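Local structure of phosphoribosylaminoimidazole-succinocarboxamide synthase (Saccharomyces cerevisiae, 1OBD) at residues E62-F67 / D204-K209; N70-H75 / V196-K201; G147-Q152 / Y249-S254. The protein catalyses the ATP-dependent joining of 4-carboxy-5-aminoimidazole ribotide to L-aspartate, giving SAICAR in de novo purine biosynthesis. All coordinates share one frame; numbering follows the deposited sequence.

Overall arrangement
The three contacts illustrate how chemistry follows place in a fold. Interactions 1 and 2 both use helix 185-208 and touch each other, their centres about 11 Å apart; helix 53-67 and the loop leading into strand 73-74, which follow one another in the chain, supply the other sides. Interaction 1 is partly buried and aromatic, with no hydrogen bond across it. Interaction 2, also partly buried, adds a salt bridge to a small aliphatic patch and leads toward the bound ATP. Interaction 3 lies at the surface, its centre about 24 Å from that of interaction 1, and joins two loops through hydrogen bonds made largely to backbone atoms.

Interaction 1 of 3, residues E62-F67 / D204-K209; sequences EFWFKF and DYAKEK. With AMP (adenosine monophosphate), chain G.
Tyr205 pushes its ring into a group formed by Phe63, Trp64 and Phe67, an aromatic cluster that joins helix 53-67 to the C-terminal end of helix 185-208. The axes of the two short helical segments come no closer than 13.6 Å, so the rings have to bridge the distance. Those of Phe67 and Tyr205 both do this with CG anti to the backbone N (chi1 -178° and 171°), which sends each ring toward the opposing helix.

All three rings meet the tyrosine obliquely. Phe67 brings CE1 over one face of Tyr205, toward its rim, 3.7 Å from Tyr205 CD1, the planes inclined at 49°. The other face is covered near its rim by the aliphatic CG of Lys209, from the tyrosine's own segment. The side chains of Phe63 and Tyr205 point at each other from their two helices, Phe63 CZ 3.6 Å from Tyr205 CE2. Trp64 is turned much more steeply, at 80° to the tyrosine plane, and uses the outer corner of its indole: CH2 is 3.8 Å from Tyr205 CD2. Ala206 CB sits at the edge of that indole.

The cluster is closed by helix 282-300, where the backbone O of Leu299 is hydrogen-bonded to the tyrosine hydroxyl. On a separate face of helix 53-67, Glu62 OE1 accepts a hydrogen bond of 2.5 Å from O2' of the bound AMP.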
loop_
_atom_site.group_PDB
_atom_site.type_symbol
_atom_site.label_atom_id
_atom_site.label_comp_id
_atom_site.label_asym_id
_atom_site.label_seq_id
_atom_site.Cartn_x
_atom_site.Cartn_y
_atom_site.Cartn_z
ATOM N N GLU A 62 4.444 -4.821 8.355
ATOM C CA GLU A 62 5.028 -4.899 9.693
ATOM C C GLU A 62 6.516 -4.544 9.702
ATOM O O GLU A 62 6.969 -3.845 10.605
ATOM C CB GLU A 62 4.832 -6.259 10.305
ATOM C CG GLU A 62 3.363 -6.576 10.538
ATOM C CD GLU A 62 3.201 -7.918 11.181
ATOM O OE1 GLU A 62 3.275 -7.971 12.446
ATOM O OE2 GLU A 62 3.028 -8.894 10.438
ATOM N N PHE A 63 7.276 -5.024 8.719
ATOM C CA PHE A 63 8.674 -4.633 8.590
ATOM C C PHE A 63 8.818 -3.133 8.467
ATOM O O PHE A 63 9.634 -2.532 9.160
ATOM C CB PHE A 63 9.324 -5.342 7.397
ATOM C CG PHE A 63 10.608 -4.708 6.974
ATOM C CD1 PHE A 63 10.639 -3.758 5.977
ATOM C CD2 PHE A 63 11.767 -5.037 7.627
ATOM C CE1 PHE A 63 11.841 -3.140 5.638
ATOM C CE2 PHE A 63 12.968 -4.435 7.283
ATOM C CZ PHE A 63 12.985 -3.488 6.285
ATOM N N TRP A 64 8.026 -2.500 7.631
ATOM C CA TRP A 64 8.191 -1.068 7.431
ATOM C C TRP A 64 7.792 -0.283 8.675
ATOM O O TRP A 64 8.409 0.721 9.004
ATOM C CB TRP A 64 7.383 -0.567 6.245
ATOM C CG TRP A 64 7.871 -0.966 4.914
ATOM C CD1 TRP A 64 7.162 -1.667 3.989
ATOM C CD2 TRP A 64 9.113 -0.639 4.295
ATOM N NE1 TRP A 64 7.897 -1.815 2.848
ATOM C CE2 TRP A 64 9.088 -1.190 3.000
ATOM C CE3 TRP A 64 10.252 0.060 4.702
ATOM C CZ2 TRP A 64 10.129 -1.061 2.117
ATOM C CZ3 TRP A 64 11.312 0.181 3.800
ATOM C CH2 TRP A 64 11.238 -0.369 2.535
ATOM N N PHE A 65 6.743 -0.707 9.352
ATOM C CA PHE A 65 6.358 -0.027 10.607
ATOM C C PHE A 65 7.510 -0.055 11.602
ATOM O O PHE A 65 7.783 0.941 12.261
ATOM C CB PHE A 65 5.107 -0.659 11.257
ATOM C CG PHE A 65 3.798 -0.245 10.633
ATOM C CD1 PHE A 65 3.429 1.066 10.532
ATOM C CD2 PHE A 65 2.911 -1.214 10.178
ATOM C CE1 PHE A 65 2.207 1.435 9.967
ATOM C CE2 PHE A 65 1.702 -0.856 9.628
ATOM C CZ PHE A 65 1.336 0.454 9.501
ATOM N N LYS A 66 8.175 -1.187 11.719
ATOM C CA LYS A 66 9.334 -1.315 12.621
ATOM C C LYS A 66 10.485 -0.488 12.090
ATOM O O LYS A 66 11.155 0.214 12.861
ATOM C CB LYS A 66 9.726 -2.787 12.808
ATOM C CG LYS A 66 10.924 -3.014 13.733
ATOM C CD LYS A 66 11.116 -4.478 14.058
ATOM C CE LYS A 66 12.182 -4.714 15.120
ATOM N NZ LYS A 66 12.671 -6.120 15.063
ATOM N N PHE A 67 10.741 -0.531 10.794
ATOM C CA PHE A 67 11.826 0.219 10.188
ATOM C C PHE A 67 11.670 1.721 10.460
ATOM O O PHE A 67 12.667 2.436 10.607
ATOM C CB PHE A 67 11.851 -0.110 8.685
ATOM C CG PHE A 67 12.947 0.534 7.912
ATOM C CD1 PHE A 67 14.216 -0.005 7.960
ATOM C CD2 PHE A 67 12.717 1.628 7.113
ATOM C CE1 PHE A 67 15.242 0.578 7.215
ATOM C CE2 PHE A 67 13.705 2.210 6.360
ATOM C CZ PHE A 67 14.991 1.676 6.412
ATOM N N ASP A 204 15.366 4.769 -0.427
ATOM C CA ASP A 204 16.814 4.553 -0.465
ATOM C C ASP A 204 17.128 3.140 -0.003
ATOM O O ASP A 204 17.974 2.462 -0.576
ATOM C CB ASP A 204 17.539 5.595 0.406
ATOM C CG ASP A 204 17.547 6.955 -0.228
ATOM O OD1 ASP A 204 17.878 7.937 0.477
ATOM O OD2 ASP A 204 17.253 7.138 -1.431
ATOM N N TYR A 205 16.468 2.674 1.045
ATOM C CA TYR A 205 16.711 1.318 1.551
ATOM C C TYR A 205 16.357 0.265 0.513
ATOM O O TYR A 205 17.099 -0.674 0.235
ATOM C CB TYR A 205 15.922 1.111 2.863
ATOM C CG TYR A 205 15.929 -0.299 3.363
ATOM C CD1 TYR A 205 16.938 -0.746 4.196
ATOM C CD2 TYR A 205 14.938 -1.181 3.022
ATOM C CE1 TYR A 205 16.953 -2.064 4.667
ATOM C CE2 TYR A 205 14.939 -2.490 3.460
ATOM C CZ TYR A 205 15.940 -2.930 4.289
ATOM O OH TYR A 205 15.939 -4.212 4.729
ATOM N N ALA A 206 15.197 0.412 -0.098
ATOM C CA ALA A 206 14.755 -0.560 -1.074
ATOM C C ALA A 206 15.644 -0.577 -2.310
ATOM O O ALA A 206 15.896 -1.641 -2.856
ATOM C CB ALA A 206 13.312 -0.295 -1.455
ATOM N N LYS A 207 16.093 0.595 -2.738
ATOM C CA LYS A 207 16.934 0.703 -3.941
ATOM C C LYS A 207 18.233 -0.104 -3.701
ATOM O O LYS A 207 18.685 -0.805 -4.601
ATOM C CB LYS A 207 17.206 2.188 -4.239
ATOM C CG LYS A 207 18.067 2.486 -5.484
ATOM C CD LYS A 207 18.075 4.005 -5.707
ATOM C CE LYS A 207 19.473 4.609 -5.873
ATOM N NZ LYS A 207 19.567 5.297 -7.188
ATOM N N GLU A 208 18.796 -0.025 -2.490
ATOM C CA GLU A 208 20.041 -0.765 -2.190
ATOM C C GLU A 208 19.806 -2.269 -2.259
ATOM O O GLU A 208 20.732 -3.043 -2.539
ATOM C CB GLU A 208 20.584 -0.356 -0.816
ATOM C CG GLU A 208 21.893 -1.041 -0.392
ATOM C CD GLU A 208 22.198 -0.884 1.082
ATOM O OE1 GLU A 208 21.485 -0.115 1.771
ATOM O OE2 GLU A 208 23.160 -1.541 1.553
ATOM N N LYS A 209 18.581 -2.700 -2.003
ATOM C CA LYS A 209 18.148 -4.069 -2.158
ATOM C C LYS A 209 17.736 -4.437 -3.597
ATOM O O LYS A 209 17.353 -5.558 -3.821
ATOM C CB LYS A 209 16.955 -4.378 -1.193
ATOM C CG LYS A 209 17.206 -4.184 0.299
ATOM C CD LYS A 209 18.206 -5.200 0.849
ATOM C CE LYS A 209 18.216 -5.178 2.375
ATOM N NZ LYS A 209 19.133 -4.124 2.868
HETATM P P AMP G . 6.001 -7.626 18.617
HETATM O O1P AMP G . 7.195 -8.000 19.516
HETATM O O2P AMP G . 6.233 -6.286 18.035
HETATM O O3P AMP G . 4.702 -7.617 19.453
HETATM O "O5'" AMP G . 5.827 -8.718 17.442
HETATM C "C5'" AMP G . 5.703 -10.093 17.743
HETATM C "C4'" AMP G . 4.771 -10.792 16.758
HETATM O "O4'" AMP G . 3.453 -10.280 16.874
HETATM C "C3'" AMP G . 5.209 -10.602 15.313
HETATM O "O3'" AMP G . 5.337 -11.849 14.668
HETATM C "C2'" AMP G . 4.123 -9.752 14.675
HETATM O "O2'" AMP G . 3.759 -10.235 13.400
HETATM C "C1'" AMP G . 2.941 -9.827 15.633
HETATM N N9 AMP G . 2.251 -8.538 15.877
HETATM C C8 AMP G . 2.776 -7.452 16.520
HETATM N N7 AMP G . 1.852 -6.457 16.557
HETATM C C5 AMP G . 0.740 -6.908 15.944
HETATM C C6 AMP G . -0.471 -6.278 15.721
HETATM N N6 AMP G . -0.676 -5.037 16.150
HETATM N N1 AMP G . -1.457 -7.010 15.070
HETATM C C2 AMP G . -1.222 -8.296 14.616
HETATM N N3 AMP G . -0.006 -8.920 14.840
HETATM C C4 AMP G . 0.965 -8.213 15.498
#

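Interaction 2 of 3, residues N70-H75 / V196-K201; sequences NDVRNH and VKLYSK. With ATP (adenosine-5'-triphosphate), chain B; SO4 (sulfate ion), chain D.
Asp71 and Lys201 approach from opposite directions in a salt bridge that ties the loop after helix 53-67 to helix 185-208. Lys201 NZ donates to Asp71 OD2 over 2.7 Å, and that oxygen offers its syn lone pair. The lysine reaches it with a fully extended chain, CG anti to the backbone N (chi1 -180°). The second carboxylate oxygen is served by water: a single molecule donates to Asp71 OD1 at 3.0 Å and accepts from Lys201 NZ, closing a small ring with the ion pair. Lys197 NZ stands 4.7 Å from Asp71 OD1, without contact but near enough to add, probably, to the favourable field around the acid. Lys201 also makes a cation-pi interaction with Phe67.

Beside the ion pair the contact turns apolar. Leu198 sets CD2 against Asp71 CB at 3.8 Å, while Val72 CG1 touches both methyls of the leucine, the two side chains crossing at about a right angle. Within the helix, Val196 O takes two donors, Ser200 N and Ser200 OG, from opposite faces of its carbonyl plane.

Farther along the same segment, His75 ND1 accepts from the adenine N6 of ATP at 2.8 Å, a nearly straight bond (166°) at the edge of the imidazole. Arg73, in one of its two conformers, makes weak NH2 bonds to a sulfate and NH1 salt bridges with Asp223 and Glu228.

Residues 73-74 form a short, weakly bonded strand at one edge of the mixed sheet, parallel to strand 228-245, where Val72 packs on Leu231; Leu198 packs on Phe218 of strand 211-223.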
loop_
_atom_site.group_PDB
_atom_site.type_symbol
_atom_site.label_atom_id
_atom_site.label_comp_id
_atom_site.label_asym_id
_atom_site.label_seq_id
_atom_site.Cartn_x
_atom_site.Cartn_y
_atom_site.Cartn_z
ATOM N N ASN A 70 11.166 4.791 14.831
ATOM C CA ASN A 70 11.709 6.018 15.431
ATOM C C ASN A 70 11.397 7.285 14.679
ATOM O O ASN A 70 11.714 8.393 15.130
ATOM C CB ASN A 70 13.221 5.891 15.644
ATOM C CG ASN A 70 13.575 4.774 16.580
ATOM O OD1 ASN A 70 12.936 4.579 17.633
ATOM N ND2 ASN A 70 14.592 4.006 16.206
ATOM N N ASP A 71 10.762 7.152 13.506
ATOM C CA ASP A 71 10.387 8.247 12.663
ATOM C C ASP A 71 8.931 8.701 12.752
ATOM O O ASP A 71 8.623 9.839 12.485
ATOM C CB ASP A 71 10.667 7.884 11.219
ATOM C CG ASP A 71 12.080 7.425 11.002
ATOM O OD1 ASP A 71 12.965 8.267 11.206
ATOM O OD2 ASP A 71 12.369 6.270 10.650
ATOM N N VAL A 72 8.033 7.776 13.090
ATOM C CA VAL A 72 6.610 8.099 13.117
ATOM C C VAL A 72 5.915 7.086 14.012
ATOM O O VAL A 72 6.256 5.897 14.010
ATOM C CB VAL A 72 6.023 8.119 11.685
ATOM C CG1 VAL A 72 6.034 6.727 11.061
ATOM C CG2 VAL A 72 4.671 8.776 11.706
ATOM N N ARG A 73 4.950 7.570 14.762
ATOM C CA ARG A 73 4.029 6.693 15.491
ATOM C C ARG A 73 3.126 6.013 14.488
ATOM O O ARG A 73 2.801 6.586 13.481
ATOM C CB ARG A 73 3.135 7.482 16.425
ATOM C CG ARG A 73 3.768 7.935 17.695
ATOM C CD ARG A 73 2.748 8.571 18.590
ATOM N NE ARG A 73 1.637 7.669 18.922
ATOM C CZ ARG A 73 0.445 8.041 19.387
ATOM N NH1 ARG A 73 0.156 9.319 19.596
ATOM N NH2 ARG A 73 -0.477 7.120 19.649
ATOM N N ASN A 74 2.699 4.815 14.815
ATOM C CA ASN A 74 1.817 4.058 13.922
ATOM C C ASN A 74 0.594 3.530 14.669
ATOM O O ASN A 74 0.512 3.578 15.874
ATOM C CB ASN A 74 2.546 2.927 13.188
ATOM C CG ASN A 74 3.040 1.882 14.124
ATOM O OD1 ASN A 74 2.249 1.242 14.831
ATOM N ND2 ASN A 74 4.341 1.674 14.161
ATOM N N HIS A 75 -0.366 3.015 13.916
ATOM C CA HIS A 75 -1.648 2.564 14.472
ATOM C C HIS A 75 -1.631 1.181 15.083
ATOM O O HIS A 75 -2.666 0.743 15.587
ATOM C CB HIS A 75 -2.795 2.661 13.424
ATOM C CG HIS A 75 -2.650 1.756 12.217
ATOM N ND1 HIS A 75 -3.639 1.648 11.249
ATOM C CD2 HIS A 75 -1.648 0.927 11.818
ATOM C CE1 HIS A 75 -3.250 0.784 10.329
ATOM N NE2 HIS A 75 -2.052 0.330 10.638
ATOM N N VAL A 196 7.323 12.929 2.819
ATOM C CA VAL A 196 8.516 12.961 2.000
ATOM C C VAL A 196 9.709 12.330 2.758
ATOM O O VAL A 196 10.496 11.577 2.167
ATOM C CB VAL A 196 8.795 14.387 1.465
ATOM C CG1 VAL A 196 10.187 14.459 0.859
ATOM C CG2 VAL A 196 7.761 14.816 0.476
ATOM N N LYS A 197 9.841 12.642 4.045
ATOM C CA LYS A 197 10.915 12.035 4.862
ATOM C C LYS A 197 10.796 10.506 4.902
ATOM O O LYS A 197 11.789 9.773 4.702
ATOM C CB LYS A 197 10.872 12.628 6.237
ATOM C CG LYS A 197 11.853 12.107 7.237
ATOM C CD LYS A 197 11.673 12.812 8.594
ATOM C CE LYS A 197 12.556 12.196 9.680
ATOM N NZ LYS A 197 12.476 12.958 10.972
ATOM N N LEU A 198 9.586 10.003 5.153
ATOM C CA LEU A 198 9.405 8.569 5.259
ATOM C C LEU A 198 9.663 7.885 3.917
ATOM O O LEU A 198 10.363 6.870 3.844
ATOM C CB LEU A 198 7.992 8.224 5.737
ATOM C CG LEU A 198 7.577 8.797 7.098
ATOM C CD1 LEU A 198 6.141 8.429 7.382
ATOM C CD2 LEU A 198 8.465 8.403 8.224
ATOM N N TYR A 199 9.096 8.431 2.842
ATOM C CA TYR A 199 9.317 7.874 1.511
ATOM C C TYR A 199 10.804 7.842 1.161
ATOM O O TYR A 199 11.307 6.818 0.704
ATOM C CB TYR A 199 8.554 8.671 0.448
ATOM C CG TYR A 199 9.004 8.282 -0.942
ATOM C CD1 TYR A 199 8.504 7.113 -1.572
ATOM C CD2 TYR A 199 9.930 9.050 -1.626
ATOM C CE1 TYR A 199 8.915 6.751 -2.824
ATOM C CE2 TYR A 199 10.354 8.679 -2.891
ATOM C CZ TYR A 199 9.841 7.531 -3.483
ATOM O OH TYR A 199 10.302 7.215 -4.759
ATOM N N SER A 200 11.508 8.949 1.376
ATOM C CA SER A 200 12.915 8.990 0.965
ATOM C C SER A 200 13.720 7.919 1.678
ATOM O O SER A 200 14.516 7.243 1.050
ATOM C CB SER A 200 13.517 10.368 1.201
ATOM O OG SER A 200 12.852 11.325 0.423
ATOM N N LYS A 201 13.532 7.767 2.984
ATOM C CA LYS A 201 14.275 6.775 3.778
ATOM C C LYS A 201 14.024 5.368 3.230
ATOM O O LYS A 201 14.933 4.544 3.042
ATOM C CB LYS A 201 13.818 6.831 5.239
ATOM C CG LYS A 201 14.524 5.850 6.143
ATOM C CD LYS A 201 14.249 6.129 7.612
ATOM C CE LYS A 201 14.729 4.974 8.493
ATOM N NZ LYS A 201 14.847 5.373 9.912
HETATM P PG ATP B . -8.684 0.040 -1.381
HETATM O O1G ATP B . -8.477 -1.419 -1.617
HETATM O O2G ATP B . -7.576 0.646 -0.495
HETATM O O3G ATP B . -8.733 0.747 -2.741
HETATM P PB ATP B . -10.361 0.698 0.785
HETATM O O1B ATP B . -11.821 0.801 0.998
HETATM O O2B ATP B . -9.576 1.951 1.146
HETATM O O3B ATP B . -10.141 0.254 -0.712
HETATM P PA ATP B . -8.701 -0.643 2.709
HETATM O O1A ATP B . -8.230 -2.038 2.741
HETATM O O2A ATP B . -7.594 0.344 2.378
HETATM O O3A ATP B . -9.835 -0.567 1.604
HETATM O "O5'" ATP B . -9.461 -0.297 4.061
HETATM C "C5'" ATP B . -8.845 0.537 5.008
HETATM C "C4'" ATP B . -9.869 1.539 5.507
HETATM O "O4'" ATP B . -9.523 1.925 6.811
HETATM C "C3'" ATP B . -9.816 2.785 4.672
HETATM O "O3'" ATP B . -11.117 3.363 4.728
HETATM C "C2'" ATP B . -8.741 3.609 5.386
HETATM O "O2'" ATP B . -8.739 4.991 5.189
HETATM C "C1'" ATP B . -9.108 3.293 6.820
HETATM N N9 ATP B . -8.070 3.265 7.874
HETATM C C8 ATP B . -6.762 2.935 7.645
HETATM N N7 ATP B . -6.155 2.936 8.815
HETATM C C5 ATP B . -7.005 3.292 9.822
HETATM C C6 ATP B . -6.937 3.479 11.207
HETATM N N6 ATP B . -5.928 3.134 11.990
HETATM N N1 ATP B . -8.067 3.865 11.881
HETATM C C2 ATP B . -9.253 4.038 11.236
HETATM N N3 ATP B . -9.347 3.867 9.887
HETATM C C4 ATP B . -8.239 3.498 9.201
HETATM S S SO4 D . 0.458 3.583 20.567
HETATM O O1 SO4 D . -0.971 3.732 20.263
HETATM O O2 SO4 D . 1.201 4.193 19.446
HETATM O O3 SO4 D . 0.878 4.242 21.832
HETATM O O4 SO4 D . 0.816 2.158 20.586
HETATM O O HOH W 1 15.661 8.396 9.969
#

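Interaction 3 of 3, residues G147-Q152 / Y249-S254; sequences GLKESQ and YKVGES
Glu253 O receives the hydroxyl of Ser151 at 2.7 Å, the donor lying in the carbonyl plane, and a weak bond from Gln255 adds to the grip. The serine is placed for this with OG anti to its carbonyl carbon (chi1 -48°), and OG is itself also bonded to Gln255 NE2. Two type II beta turns, Lys149 to Gln152 and Lys250 to Glu253, meet here, a worked case of loops joined through their peptide groups.

Gly252 N donates to Glu150 O over 2.8 Å at 158°, again in the carbonyl plane, and so joins the middles of the two turns. Tyr249 adds a third link: its hydroxyl gives a hydrogen bond of 2.7 Å to Ser151 O, which lies at the edge of the tyrosine ring while the donor is tilted from the carbonyl plane.

Glu150 lays its extended side chain along the Glu253-Ser254 backbone, OE1 coming 3.5 Å from Ser254 CA. OE2 accepts a hydrogen bond from a water at 2.7 Å, and that water also donates weakly to Gly252 O. With an alanine here in place of the glutamate, the water would probably lose its stronger protein acceptor and the Glu253-Ser254 backbone its cover.

The apolar part is small. Val251 CG1 rests 3.7 Å from Lys149 CB. Gln152 OE1 takes the backbone N of Lys149 at 2.7 Å, and the bent lysine side chain brings NZ to the same oxygen in a weak bond.

All three direct hydrogen bonds end on main-chain carbonyls, so the turns must present these correctly, but two of the links also need the hydroxyls of Ser151 and Tyr249. No salt bridge joins the segments.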
loop_
_atom_site.group_PDB
_atom_site.type_symbol
_atom_site.label_atom_id
_atom_site.label_comp_id
_atom_site.label_asym_id
_atom_site.label_seq_id
_atom_site.Cartn_x
_atom_site.Cartn_y
_atom_site.Cartn_z
ATOM N N GLY A 147 12.458 19.114 -19.649
ATOM C CA GLY A 147 13.387 18.102 -20.103
ATOM C C GLY A 147 13.476 16.816 -19.298
ATOM O O GLY A 147 14.365 15.993 -19.519
ATOM N N LEU A 148 12.581 16.621 -18.338
ATOM C CA LEU A 148 12.534 15.343 -17.615
ATOM C C LEU A 148 12.154 14.238 -18.591
ATOM O O LEU A 148 11.320 14.415 -19.465
ATOM C CB LEU A 148 11.483 15.385 -16.526
ATOM C CG LEU A 148 11.761 16.319 -15.356
ATOM C CD1 LEU A 148 10.549 16.360 -14.406
ATOM C CD2 LEU A 148 13.029 15.906 -14.590
ATOM N N LYS A 149 12.752 13.072 -18.399
ATOM C CA LYS A 149 12.431 11.933 -19.266
ATOM C C LYS A 149 11.601 10.921 -18.498
ATOM O O LYS A 149 11.576 10.958 -17.266
ATOM C CB LYS A 149 13.687 11.295 -19.811
ATOM C CG LYS A 149 14.493 12.239 -20.726
ATOM C CD LYS A 149 15.591 12.955 -19.955
ATOM C CE LYS A 149 16.678 11.993 -19.505
ATOM N NZ LYS A 149 17.403 12.532 -18.324
ATOM N N GLU A 150 10.896 10.059 -19.209
ATOM C CA GLU A 150 9.967 9.140 -18.547
ATOM C C GLU A 150 10.677 8.254 -17.562
ATOM O O GLU A 150 11.702 7.693 -17.835
ATOM C CB GLU A 150 9.214 8.281 -19.566
ATOM C CG GLU A 150 8.066 7.518 -18.920
ATOM C CD GLU A 150 7.334 6.582 -19.868
ATOM O OE1 GLU A 150 6.433 5.841 -19.355
ATOM O OE2 GLU A 150 7.668 6.603 -21.087
ATOM N N SER A 151 10.086 8.157 -16.376
ATOM C CA SER A 151 10.610 7.364 -15.270
ATOM C C SER A 151 11.838 7.950 -14.592
ATOM O O SER A 151 12.413 7.310 -13.728
ATOM C CB SER A 151 10.894 5.898 -15.697
ATOM O OG SER A 151 9.809 5.352 -16.385
ATOM N N GLN A 152 12.240 9.189 -14.952
ATOM C CA GLN A 152 13.364 9.864 -14.349
ATOM C C GLN A 152 13.053 10.205 -12.898
ATOM O O GLN A 152 11.893 10.497 -12.564
ATOM C CB GLN A 152 13.719 11.141 -15.157
ATOM C CG GLN A 152 14.943 11.854 -14.715
ATOM C CD GLN A 152 15.362 12.976 -15.657
ATOM O OE1 GLN A 152 14.909 13.050 -16.779
ATOM N NE2 GLN A 152 16.203 13.848 -15.167
ATOM N N TYR A 249 15.757 -1.037 -14.790
ATOM C CA TYR A 249 15.467 0.406 -14.776
ATOM C C TYR A 249 16.214 1.100 -15.919
ATOM O O TYR A 249 17.451 1.005 -16.046
ATOM C CB TYR A 249 15.899 1.035 -13.449
ATOM C CG TYR A 249 15.624 2.519 -13.386
ATOM C CD1 TYR A 249 14.327 3.027 -13.432
ATOM C CD2 TYR A 249 16.677 3.422 -13.275
ATOM C CE1 TYR A 249 14.095 4.364 -13.391
ATOM C CE2 TYR A 249 16.459 4.773 -13.240
ATOM C CZ TYR A 249 15.163 5.242 -13.280
ATOM O OH TYR A 249 14.970 6.594 -13.222
ATOM N N LYS A 250 15.451 1.814 -16.734
ATOM C CA LYS A 250 15.994 2.557 -17.855
ATOM C C LYS A 250 15.172 3.805 -18.040
ATOM O O LYS A 250 13.981 3.743 -18.355
ATOM C CB LYS A 250 15.998 1.673 -19.105
ATOM C CG LYS A 250 16.738 2.259 -20.299
ATOM C CD LYS A 250 16.643 1.344 -21.535
ATOM C CE LYS A 250 17.254 1.998 -22.770
ATOM N NZ LYS A 250 17.751 0.966 -23.734
ATOM N N VAL A 251 15.830 4.941 -17.872
ATOM C CA VAL A 251 15.181 6.214 -18.037
ATOM C C VAL A 251 14.787 6.424 -19.510
ATOM O O VAL A 251 15.499 5.973 -20.424
ATOM C CB VAL A 251 16.059 7.358 -17.499
ATOM C CG1 VAL A 251 15.504 8.689 -17.891
ATOM C CG2 VAL A 251 16.151 7.317 -15.981
ATOM N N GLY A 252 13.671 7.094 -19.743
ATOM C CA GLY A 252 13.150 7.354 -21.078
ATOM C C GLY A 252 12.158 6.356 -21.635
ATOM O O GLY A 252 11.776 6.425 -22.787
ATOM N N GLU A 253 11.718 5.411 -20.812
ATOM C CA GLU A 253 10.697 4.485 -21.238
ATOM C C GLU A 253 9.904 4.064 -20.022
ATOM O O GLU A 253 10.241 4.463 -18.907
ATOM C CB GLU A 253 11.324 3.260 -21.895
ATOM C CG GLU A 253 12.183 2.438 -20.983
ATOM C CD GLU A 253 12.911 1.324 -21.725
ATOM O OE1 GLU A 253 13.315 1.567 -22.868
ATOM O OE2 GLU A 253 13.083 0.214 -21.167
ATOM N N SER A 254 8.862 3.275 -20.264
ATOM C CA SER A 254 8.054 2.712 -19.183
ATOM C C SER A 254 8.813 1.568 -18.502
ATOM O O SER A 254 9.740 0.994 -19.052
ATOM C CB SER A 254 6.689 2.277 -19.687
ATOM O OG SER A 254 6.796 1.170 -20.546
HETATM O O HOH W 2 8.943 8.131 -22.970
#